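Local coordinates for protein SsfX3 (Streptomyces sp. SF2575, PDB 3SKV) that transfers a salicylyl group during the biosynthesis of a tetracycline, acting as an acyltransferase built on the GDSL/SGNH fold, at residues E313-V318 with V330-G335; G335-G340 with R372-A377; F296-P301 with P306-Y311. The protein carries 1 engineered substitution. All coordinates share one frame; numbering follows the deposited sequence.

Interaction 1: E313-V318 with V330-G335; sequences EQVVKV and VHYLDG
Two valines of helix 308-324, V315 and V316, meet the ring of Y332 from two directions, one at its edge and the other over a face. The methyl CG2 of V316 stands over the ring, 3.7 Å from the centroid of Y332, in a CH-pi contact 24° off the ring normal. It leans toward the phenolic end, where V316 CG2 comes within 3.4 Å of Y332 CZ. With CG1 of V316 anti to the backbone N (chi1 -176°), CG2 is the branch left beside that nitrogen, and this is the methyl laid on the ring. V315 meets the same ring quite differently: its CG1 lies in the ring plane, 3.9 Å from Y332 CE1, with the two side chains roughly perpendicular. Y332 has CG anti to its own backbone nitrogen (chi1 173°), which sends the ring out from the strand toward the helix. The other face of the ring lies beneath the backbone nitrogen of D334, offset toward the rim.

The helix and the strand are the last two elements of a beta-alpha-beta unit that starts with strand 286-290, and strand 330-333 is the edge of the parallel sheet. Valines suit the helix here because a short side chain branched at CB has few rotamers and can set a methyl close against a flat ring. The hydroxyl of Y332 is hydrogen-bonded to S290 OG, which also accepts from G335 N. Tyrosine therefore does two jobs: its ring carbons supply the apolar packing against the helix, while its polar end is tied to the neighbouring strand and fixes where the ring lies.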
loop_
_atom_site.group_PDB
_atom_site.type_symbol
_atom_site.label_atom_id
_atom_site.label_comp_id
_atom_site.label_asym_id
_atom_site.label_seq_id
_atom_site.Cartn_x
_atom_site.Cartn_y
_atom_site.Cartn_z
ATOM N N GLU A 313 -12.302 17.898 -11.516
ATOM C CA GLU A 313 -11.972 19.065 -12.334
ATOM C C GLU A 313 -10.822 19.931 -11.728
ATOM O O GLU A 313 -10.025 20.468 -12.496
ATOM C CB GLU A 313 -13.225 19.882 -12.637
ATOM C CG GLU A 313 -13.156 20.655 -13.947
ATOM C CD GLU A 313 -14.184 21.768 -14.103
ATOM O OE1 GLU A 313 -15.211 21.747 -13.384
ATOM O OE2 GLU A 313 -13.965 22.659 -14.957
ATOM N N GLN A 314 -10.695 19.991 -10.365
ATOM C CA GLN A 314 -9.617 20.720 -9.654
ATOM C C GLN A 314 -8.281 20.010 -9.809
ATOM O O GLN A 314 -7.270 20.690 -10.004
ATOM C CB GLN A 314 -9.935 20.933 -8.150
ATOM C CG GLN A 314 -11.234 21.693 -7.881
ATOM C CD GLN A 314 -11.149 23.170 -8.161
ATOM O OE1 GLN A 314 -10.828 23.614 -9.266
ATOM N NE2 GLN A 314 -11.524 23.974 -7.183
ATOM N N VAL A 315 -8.280 18.638 -9.763
ATOM C CA VAL A 315 -7.070 17.838 -9.942
ATOM C C VAL A 315 -6.511 18.185 -11.322
ATOM O O VAL A 315 -5.326 18.542 -11.428
ATOM C CB VAL A 315 -7.243 16.302 -9.677
ATOM C CG1 VAL A 315 -5.937 15.561 -9.899
ATOM C CG2 VAL A 315 -7.758 16.018 -8.263
ATOM N N VAL A 316 -7.402 18.233 -12.336
ATOM C CA VAL A 316 -7.071 18.593 -13.712
ATOM C C VAL A 316 -6.467 20.002 -13.765
ATOM O O VAL A 316 -5.438 20.191 -14.409
ATOM C CB VAL A 316 -8.295 18.516 -14.686
ATOM C CG1 VAL A 316 -7.862 18.811 -16.114
ATOM C CG2 VAL A 316 -9.024 17.176 -14.619
ATOM N N LYS A 317 -7.141 20.997 -13.152
ATOM C CA LYS A 317 -6.707 22.390 -13.182
ATOM C C LYS A 317 -5.335 22.611 -12.577
ATOM O O LYS A 317 -4.542 23.348 -13.171
ATOM C CB LYS A 317 -7.756 23.345 -12.580
ATOM C CG LYS A 317 -8.938 23.609 -13.525
ATOM C CD LYS A 317 -9.899 24.665 -12.973
ATOM C CE LYS A 317 -11.154 24.803 -13.815
ATOM N NZ LYS A 317 -10.928 25.579 -15.069
ATOM N N VAL A 318 -5.044 21.959 -11.424
ATOM C CA VAL A 318 -3.758 22.066 -10.721
ATOM C C VAL A 318 -2.628 21.462 -11.573
ATOM O O VAL A 318 -1.555 22.064 -11.700
ATOM C CB VAL A 318 -3.836 21.442 -9.299
ATOM C CG1 VAL A 318 -2.446 21.216 -8.685
ATOM C CG2 VAL A 318 -4.706 22.289 -8.389
ATOM N N VAL A 330 4.892 16.602 -13.955
ATOM C CA VAL A 330 3.589 16.472 -13.285
ATOM C C VAL A 330 2.599 16.018 -14.370
ATOM O O VAL A 330 2.619 16.565 -15.462
ATOM C CB VAL A 330 3.092 17.726 -12.515
ATOM C CG1 VAL A 330 1.732 17.457 -11.877
ATOM C CG2 VAL A 330 4.056 18.089 -11.421
ATOM N N HIS A 331 1.794 14.977 -14.093
ATOM C CA HIS A 331 0.872 14.413 -15.086
ATOM C C HIS A 331 -0.467 14.130 -14.492
ATOM O O HIS A 331 -0.565 13.765 -13.322
ATOM C CB HIS A 331 1.413 13.104 -15.637
ATOM C CG HIS A 331 2.829 13.181 -16.123
ATOM N ND1 HIS A 331 3.134 13.634 -17.391
ATOM C CD2 HIS A 331 3.976 12.834 -15.500
ATOM C CE1 HIS A 331 4.451 13.560 -17.495
ATOM N NE2 HIS A 331 4.999 13.060 -16.389
ATOM N N TYR A 332 -1.515 14.280 -15.304
ATOM C CA TYR A 332 -2.855 13.986 -14.837
ATOM C C TYR A 332 -3.299 12.576 -15.246
ATOM O O TYR A 332 -3.159 12.200 -16.402
ATOM C CB TYR A 332 -3.838 15.049 -15.312
ATOM C CG TYR A 332 -5.274 14.693 -14.992
ATOM C CD1 TYR A 332 -5.733 14.657 -13.668
ATOM C CD2 TYR A 332 -6.169 14.339 -16.007
ATOM C CE1 TYR A 332 -7.052 14.299 -13.365
ATOM C CE2 TYR A 332 -7.491 14.002 -15.718
ATOM C CZ TYR A 332 -7.921 13.946 -14.393
ATOM O OH TYR A 332 -9.231 13.609 -14.120
ATOM N N LEU A 333 -3.807 11.802 -14.296
ATOM C CA LEU A 333 -4.355 10.455 -14.483
ATOM C C LEU A 333 -5.841 10.501 -14.165
ATOM O O LEU A 333 -6.225 10.727 -13.017
ATOM C CB LEU A 333 -3.653 9.427 -13.562
ATOM C CG LEU A 333 -3.947 7.939 -13.781
ATOM C CD1 LEU A 333 -3.353 7.502 -15.086
ATOM C CD2 LEU A 333 -3.386 7.062 -12.638
ATOM N N ASP A 334 -6.677 10.307 -15.186
ATOM C CA ASP A 334 -8.124 10.313 -15.036
ATOM C C ASP A 334 -8.548 8.985 -14.377
ATOM O O ASP A 334 -8.319 7.924 -14.951
ATOM C CB ASP A 334 -8.755 10.492 -16.432
ATOM C CG ASP A 334 -10.262 10.681 -16.527
ATOM O OD1 ASP A 334 -10.928 10.807 -15.454
ATOM O OD2 ASP A 334 -10.778 10.733 -17.679
ATOM N N GLY A 335 -9.108 9.064 -13.157
ATOM C CA GLY A 335 -9.591 7.900 -12.405
ATOM C C GLY A 335 -10.729 7.150 -13.095
ATOM O O GLY A 335 -10.909 5.959 -12.873
#

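Interaction 2: G335-G340 with R372-A377; sequences GMRVWG and RREMAA
The short helix 335-338, which follows the edge strand of the parallel sheet, packs against the end of the C-terminal helix 361-377 through a salt-bridge network of R337, R373 and E374 and an apolar contact at V338. E374 is the hub. R337 NE donates to E374 OE1 at 2.9 Å in a nearly straight bond (166°), with the oxygen in the guanidinium plane but approached from above the carboxylate plane. The second link, R337 NH2 to E374 OE2 at 3.1 Å, is bent and weak, consistent with the 67° between the two flat groups. Because the glutamate chain folds back at chi2 (-54°), its carboxylate reaches R337 while its CG stays beside the valine.

From its own helix, R373 NH1 donates to E374 OE2 at 3.1 Å, with the oxygen in the guanidinium plane and offering its anti lone pair. Two cations thus share one carboxylate, which would probably favour its ionised form. Long, flexible arginines suit this outer side, where both are exposed. Without the carboxylate, as with an alanine here, R337 and R373 would probably lose the anion they share, and the R337 guanidinium would be likely to turn more freely. R373 NH1 also makes a weak bond to S370 OG, the same hydroxyl that bonds V338 O, so the arginine and the helix end are tied to one serine.

Farther in, V338 suits a buried place facing F367 and L333. The V338 and E374 side chains run antiparallel alongside one another, with V338 CG2 3.8 Å from E374 CG.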
loop_
_atom_site.group_PDB
_atom_site.type_symbol
_atom_site.label_atom_id
_atom_site.label_comp_id
_atom_site.label_asym_id
_atom_site.label_seq_id
_atom_site.Cartn_x
_atom_site.Cartn_y
_atom_site.Cartn_z
ATOM N N GLY A 335 -9.108 9.064 -13.157
ATOM C CA GLY A 335 -9.591 7.900 -12.405
ATOM C C GLY A 335 -10.729 7.150 -13.095
ATOM O O GLY A 335 -10.909 5.959 -12.873
ATOM N N MET A 336 -11.515 7.857 -13.925
ATOM C CA MET A 336 -12.590 7.308 -14.758
ATOM C C MET A 336 -11.972 6.469 -15.880
ATOM O O MET A 336 -12.631 5.567 -16.385
ATOM C CB MET A 336 -13.464 8.421 -15.364
ATOM C CG MET A 336 -14.042 9.363 -14.328
ATOM S SD MET A 336 -15.298 8.612 -13.268
ATOM C CE MET A 336 -16.743 8.976 -14.227
ATOM N N ARG A 337 -10.705 6.747 -16.262
ATOM C CA ARG A 337 -10.001 5.915 -17.266
ATOM C C ARG A 337 -9.420 4.680 -16.569
ATOM O O ARG A 337 -9.473 3.581 -17.123
ATOM C CB ARG A 337 -8.932 6.693 -18.047
ATOM C CG ARG A 337 -9.542 7.801 -18.917
ATOM C CD ARG A 337 -8.527 8.463 -19.836
ATOM N NE ARG A 337 -7.755 7.461 -20.572
ATOM C CZ ARG A 337 -8.163 6.888 -21.701
ATOM N NH1 ARG A 337 -9.310 7.253 -22.261
ATOM N NH2 ARG A 337 -7.420 5.956 -22.286
ATOM N N VAL A 338 -8.970 4.836 -15.312
ATOM C CA VAL A 338 -8.468 3.702 -14.538
ATOM C C VAL A 338 -9.611 2.769 -14.080
ATOM O O VAL A 338 -9.553 1.562 -14.314
ATOM C CB VAL A 338 -7.429 4.095 -13.445
ATOM C CG1 VAL A 338 -6.976 2.894 -12.621
ATOM C CG2 VAL A 338 -6.213 4.740 -14.088
ATOM N N TRP A 339 -10.655 3.331 -13.494
ATOM C CA TRP A 339 -11.784 2.565 -13.005
ATOM C C TRP A 339 -13.050 3.411 -13.127
ATOM O O TRP A 339 -13.387 4.164 -12.217
ATOM C CB TRP A 339 -11.500 2.179 -11.539
ATOM C CG TRP A 339 -12.519 1.260 -10.946
ATOM C CD1 TRP A 339 -13.656 1.615 -10.290
ATOM C CD2 TRP A 339 -12.502 -0.175 -10.978
ATOM N NE1 TRP A 339 -14.349 0.491 -9.898
ATOM C CE2 TRP A 339 -13.651 -0.623 -10.285
ATOM C CE3 TRP A 339 -11.621 -1.130 -11.526
ATOM C CZ2 TRP A 339 -13.939 -1.979 -10.108
ATOM C CZ3 TRP A 339 -11.895 -2.469 -11.329
ATOM C CH2 TRP A 339 -13.048 -2.884 -10.635
ATOM N N GLY A 340 -13.725 3.311 -14.257
ATOM C CA GLY A 340 -14.917 4.110 -14.518
ATOM C C GLY A 340 -16.257 3.432 -14.304
ATOM O O GLY A 340 -16.315 2.296 -13.800
ATOM N N ARG A 372 -1.390 0.432 -15.086
ATOM C CA ARG A 372 -0.139 0.298 -15.843
ATOM C C ARG A 372 -0.290 0.841 -17.256
ATOM O O ARG A 372 0.587 1.573 -17.719
ATOM C CB ARG A 372 0.341 -1.164 -15.871
ATOM C CG ARG A 372 0.913 -1.627 -14.546
ATOM C CD ARG A 372 1.306 -3.093 -14.607
ATOM N NE ARG A 372 2.363 -3.323 -15.584
ATOM C CZ ARG A 372 2.337 -4.293 -16.484
ATOM N NH1 ARG A 372 1.327 -5.155 -16.511
ATOM N NH2 ARG A 372 3.328 -4.421 -17.358
ATOM N N ARG A 373 -1.408 0.515 -17.912
ATOM C CA ARG A 373 -1.738 0.983 -19.251
ATOM C C ARG A 373 -1.835 2.533 -19.253
ATOM O O ARG A 373 -1.218 3.193 -20.092
ATOM C CB ARG A 373 -3.071 0.346 -19.717
ATOM C CG ARG A 373 -3.537 0.843 -21.100
ATOM C CD ARG A 373 -4.998 0.578 -21.505
ATOM N NE ARG A 373 -5.716 -0.344 -20.625
ATOM C CZ ARG A 373 -6.546 0.009 -19.654
ATOM N NH1 ARG A 373 -6.760 1.295 -19.387
ATOM N NH2 ARG A 373 -7.158 -0.918 -18.930
ATOM N N GLU A 374 -2.574 3.097 -18.289
ATOM C CA GLU A 374 -2.724 4.550 -18.190
ATOM C C GLU A 374 -1.406 5.273 -17.846
ATOM O O GLU A 374 -1.077 6.275 -18.473
ATOM C CB GLU A 374 -3.896 4.936 -17.262
ATOM C CG GLU A 374 -5.267 4.546 -17.793
ATOM C CD GLU A 374 -5.604 5.047 -19.188
ATOM O OE1 GLU A 374 -5.330 6.236 -19.486
ATOM O OE2 GLU A 374 -6.156 4.244 -19.979
ATOM N N MET A 375 -0.629 4.729 -16.922
ATOM C CA MET A 375 0.656 5.334 -16.577
ATOM C C MET A 375 1.687 5.211 -17.701
ATOM O O MET A 375 2.502 6.132 -17.874
ATOM C CB MET A 375 1.176 4.796 -15.259
ATOM C CG MET A 375 0.420 5.330 -14.087
ATOM S SD MET A 375 1.027 4.555 -12.591
ATOM C CE MET A 375 1.382 5.986 -11.703
ATOM N N ALA A 376 1.611 4.114 -18.493
ATOM C CA ALA A 376 2.472 3.944 -19.657
ATOM C C ALA A 376 2.085 5.006 -20.703
ATOM O O ALA A 376 2.971 5.633 -21.274
ATOM C CB ALA A 376 2.317 2.554 -20.242
ATOM N N ALA A 377 0.772 5.270 -20.882
ATOM C CA ALA A 377 0.280 6.294 -21.835
ATOM C C ALA A 377 0.834 7.672 -21.476
ATOM O O ALA A 377 1.120 8.464 -22.370
ATOM C CB ALA A 377 -1.243 6.320 -21.859
#

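Interaction 3: F296-P301 with P306-Y311; sequences FWDELP and PTVADY
W297 and V308 are joined not by a direct backbone bond but through a single water, which donates to W297 O and accepts from V308 N, both at 3.1 Å. A backbone amide in the first turn of a helix has no carbonyl of that helix to bond, so the water serves V308 N and ties the loop to the helix start. A carboxylate also touches the valine: D298 OD2 is 3.5 Å from V308 CG1. The oxygens of D298 have polar partners of their own: S294 N for OD1 and R312, in a salt bridge, for OD2. With CG1 of V308 anti to the backbone N (chi1 175°), that branch reaches D298, while V308 CG2 meets W297 O at 3.6 Å and lies 4.1 Å from W297 CB.

T307, as N-cap, forms a capping box with D310: T307 N donates to D310 OD2, and D310 N weakly to T307 OG1. Threonine and aspartate suit these positions as short side chains that accept from backbone amides at the helix start. The contact thus closes the loop after strand 286-290 onto the beginning of helix 308-324, with V308 also resting on T254 and F257 of helix 254-257.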
loop_
_atom_site.group_PDB
_atom_site.type_symbol
_atom_site.label_atom_id
_atom_site.label_comp_id
_atom_site.label_asym_id
_atom_site.label_seq_id
_atom_site.Cartn_x
_atom_site.Cartn_y
_atom_site.Cartn_z
ATOM N N PHE A 296 -21.477 4.641 -5.139
ATOM C CA PHE A 296 -22.183 5.378 -4.087
ATOM C C PHE A 296 -22.003 6.901 -4.192
ATOM O O PHE A 296 -22.975 7.612 -4.447
ATOM C CB PHE A 296 -21.832 4.858 -2.666
ATOM C CG PHE A 296 -22.560 5.591 -1.563
ATOM C CD1 PHE A 296 -23.896 5.319 -1.285
ATOM C CD2 PHE A 296 -21.920 6.584 -0.824
ATOM C CE1 PHE A 296 -24.580 6.033 -0.291
ATOM C CE2 PHE A 296 -22.608 7.305 0.160
ATOM C CZ PHE A 296 -23.930 7.022 0.425
ATOM N N TRP A 297 -20.764 7.378 -3.991
ATOM C CA TRP A 297 -20.363 8.786 -3.929
ATOM C C TRP A 297 -20.588 9.646 -5.160
ATOM O O TRP A 297 -21.037 10.782 -5.016
ATOM C CB TRP A 297 -18.928 8.920 -3.393
ATOM C CG TRP A 297 -18.737 8.267 -2.056
ATOM C CD1 TRP A 297 -18.168 7.056 -1.816
ATOM C CD2 TRP A 297 -19.219 8.745 -0.789
ATOM N NE1 TRP A 297 -18.245 6.749 -0.476
ATOM C CE2 TRP A 297 -18.869 7.780 0.185
ATOM C CE3 TRP A 297 -19.932 9.887 -0.381
ATOM C CZ2 TRP A 297 -19.179 7.934 1.544
ATOM C CZ3 TRP A 297 -20.220 10.046 0.966
ATOM C CH2 TRP A 297 -19.857 9.068 1.908
ATOM N N ASP A 298 -20.263 9.132 -6.361
ATOM C CA ASP A 298 -20.448 9.858 -7.635
ATOM C C ASP A 298 -21.928 10.091 -7.948
ATOM O O ASP A 298 -22.266 11.046 -8.662
ATOM C CB ASP A 298 -19.828 9.073 -8.810
ATOM C CG ASP A 298 -18.348 9.300 -9.021
ATOM O OD1 ASP A 298 -17.548 8.558 -8.424
ATOM O OD2 ASP A 298 -17.995 10.189 -9.826
ATOM N N GLU A 299 -22.804 9.206 -7.436
ATOM C CA GLU A 299 -24.233 9.259 -7.742
ATOM C C GLU A 299 -25.161 10.004 -6.778
ATOM O O GLU A 299 -26.362 10.135 -7.055
ATOM C CB GLU A 299 -24.764 7.884 -8.190
ATOM C CG GLU A 299 -23.976 7.250 -9.342
ATOM C CD GLU A 299 -23.736 8.054 -10.613
ATOM O OE1 GLU A 299 -24.456 9.053 -10.858
ATOM O OE2 GLU A 299 -22.886 7.618 -11.420
ATOM N N LEU A 300 -24.597 10.543 -5.686
ATOM C CA LEU A 300 -25.326 11.306 -4.681
ATOM C C LEU A 300 -25.922 12.581 -5.283
ATOM O O LEU A 300 -25.296 13.173 -6.171
ATOM C CB LEU A 300 -24.403 11.678 -3.510
ATOM C CG LEU A 300 -23.957 10.577 -2.552
ATOM C CD1 LEU A 300 -23.239 11.180 -1.382
ATOM C CD2 LEU A 300 -25.124 9.766 -2.022
ATOM N N PRO A 301 -27.134 13.007 -4.850
ATOM C CA PRO A 301 -27.724 14.242 -5.402
ATOM C C PRO A 301 -26.916 15.469 -4.948
ATOM O O PRO A 301 -26.553 15.555 -3.769
ATOM C CB PRO A 301 -29.161 14.223 -4.855
ATOM C CG PRO A 301 -29.379 12.802 -4.348
ATOM C CD PRO A 301 -28.031 12.408 -3.842
ATOM N N PRO A 306 -20.499 20.991 -3.460
ATOM C CA PRO A 306 -19.591 20.379 -4.456
ATOM C C PRO A 306 -19.738 18.869 -4.607
ATOM O O PRO A 306 -20.007 18.162 -3.632
ATOM C CB PRO A 306 -18.190 20.738 -3.947
ATOM C CG PRO A 306 -18.385 21.919 -3.080
ATOM C CD PRO A 306 -19.755 21.835 -2.495
ATOM N N THR A 307 -19.571 18.391 -5.843
ATOM C CA THR A 307 -19.700 16.982 -6.214
ATOM C C THR A 307 -18.313 16.362 -6.428
ATOM O O THR A 307 -17.306 17.073 -6.459
ATOM C CB THR A 307 -20.563 16.863 -7.500
ATOM O OG1 THR A 307 -19.857 17.415 -8.613
ATOM C CG2 THR A 307 -21.917 17.543 -7.377
ATOM N N VAL A 308 -18.280 15.035 -6.610
ATOM C CA VAL A 308 -17.075 14.266 -6.920
ATOM C C VAL A 308 -16.478 14.800 -8.246
ATOM O O VAL A 308 -15.262 15.014 -8.328
ATOM C CB VAL A 308 -17.350 12.748 -6.975
ATOM C CG1 VAL A 308 -16.107 11.982 -7.431
ATOM C CG2 VAL A 308 -17.831 12.223 -5.622
ATOM N N ALA A 309 -17.344 15.075 -9.240
ATOM C CA ALA A 309 -16.953 15.638 -10.536
ATOM C C ALA A 309 -16.194 16.961 -10.376
ATOM O O ALA A 309 -15.165 17.154 -11.026
ATOM C CB ALA A 309 -18.181 15.841 -11.401
ATOM N N ASP A 310 -16.668 17.835 -9.451
ATOM C CA ASP A 310 -16.060 19.132 -9.097
ATOM C C ASP A 310 -14.643 18.976 -8.576
ATOM O O ASP A 310 -13.775 19.781 -8.933
ATOM C CB ASP A 310 -16.928 19.921 -8.095
ATOM C CG ASP A 310 -18.241 20.426 -8.686
ATOM O OD1 ASP A 310 -18.299 20.646 -9.912
ATOM O OD2 ASP A 310 -19.209 20.597 -7.924
ATOM N N TYR A 311 -14.406 17.939 -7.747
ATOM C CA TYR A 311 -13.074 17.640 -7.209
ATOM C C TYR A 311 -12.143 17.178 -8.304
ATOM O O TYR A 311 -11.018 17.675 -8.380
ATOM C CB TYR A 311 -13.122 16.622 -6.072
ATOM C CG TYR A 311 -13.526 17.228 -4.747
ATOM C CD1 TYR A 311 -14.865 17.297 -4.377
ATOM C CD2 TYR A 311 -12.569 17.720 -3.858
ATOM C CE1 TYR A 311 -15.254 17.850 -3.164
ATOM C CE2 TYR A 311 -12.946 18.262 -2.626
ATOM C CZ TYR A 311 -14.294 18.312 -2.285
ATOM O OH TYR A 311 -14.709 18.840 -1.087
HETATM O O HOH W 1 -20.927 13.446 -6.535
#

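The three contacts follow one run of chain in the GDSL/SGNH domain. Interaction 3 closes the loop that leads into helix 308-324, interaction 1 packs the next turns of that helix on edge strand 330-333, and interaction 2 packs helix 335-338, just after that strand, against the C-terminal helix 361-377. Interactions 1 and 3 are separated in sequence only by R312, between Y311 and E313, with centres about 16 Å apart. Interactions 1 and 2 share G335 and touch directly: L333, which turns away from the valine helix, brings CD1 to 3.4 Å from E374 CB. The centres of interactions 2 and 3 are about 20 Å apart, yet their nearest atoms are separated by only about 5 Å.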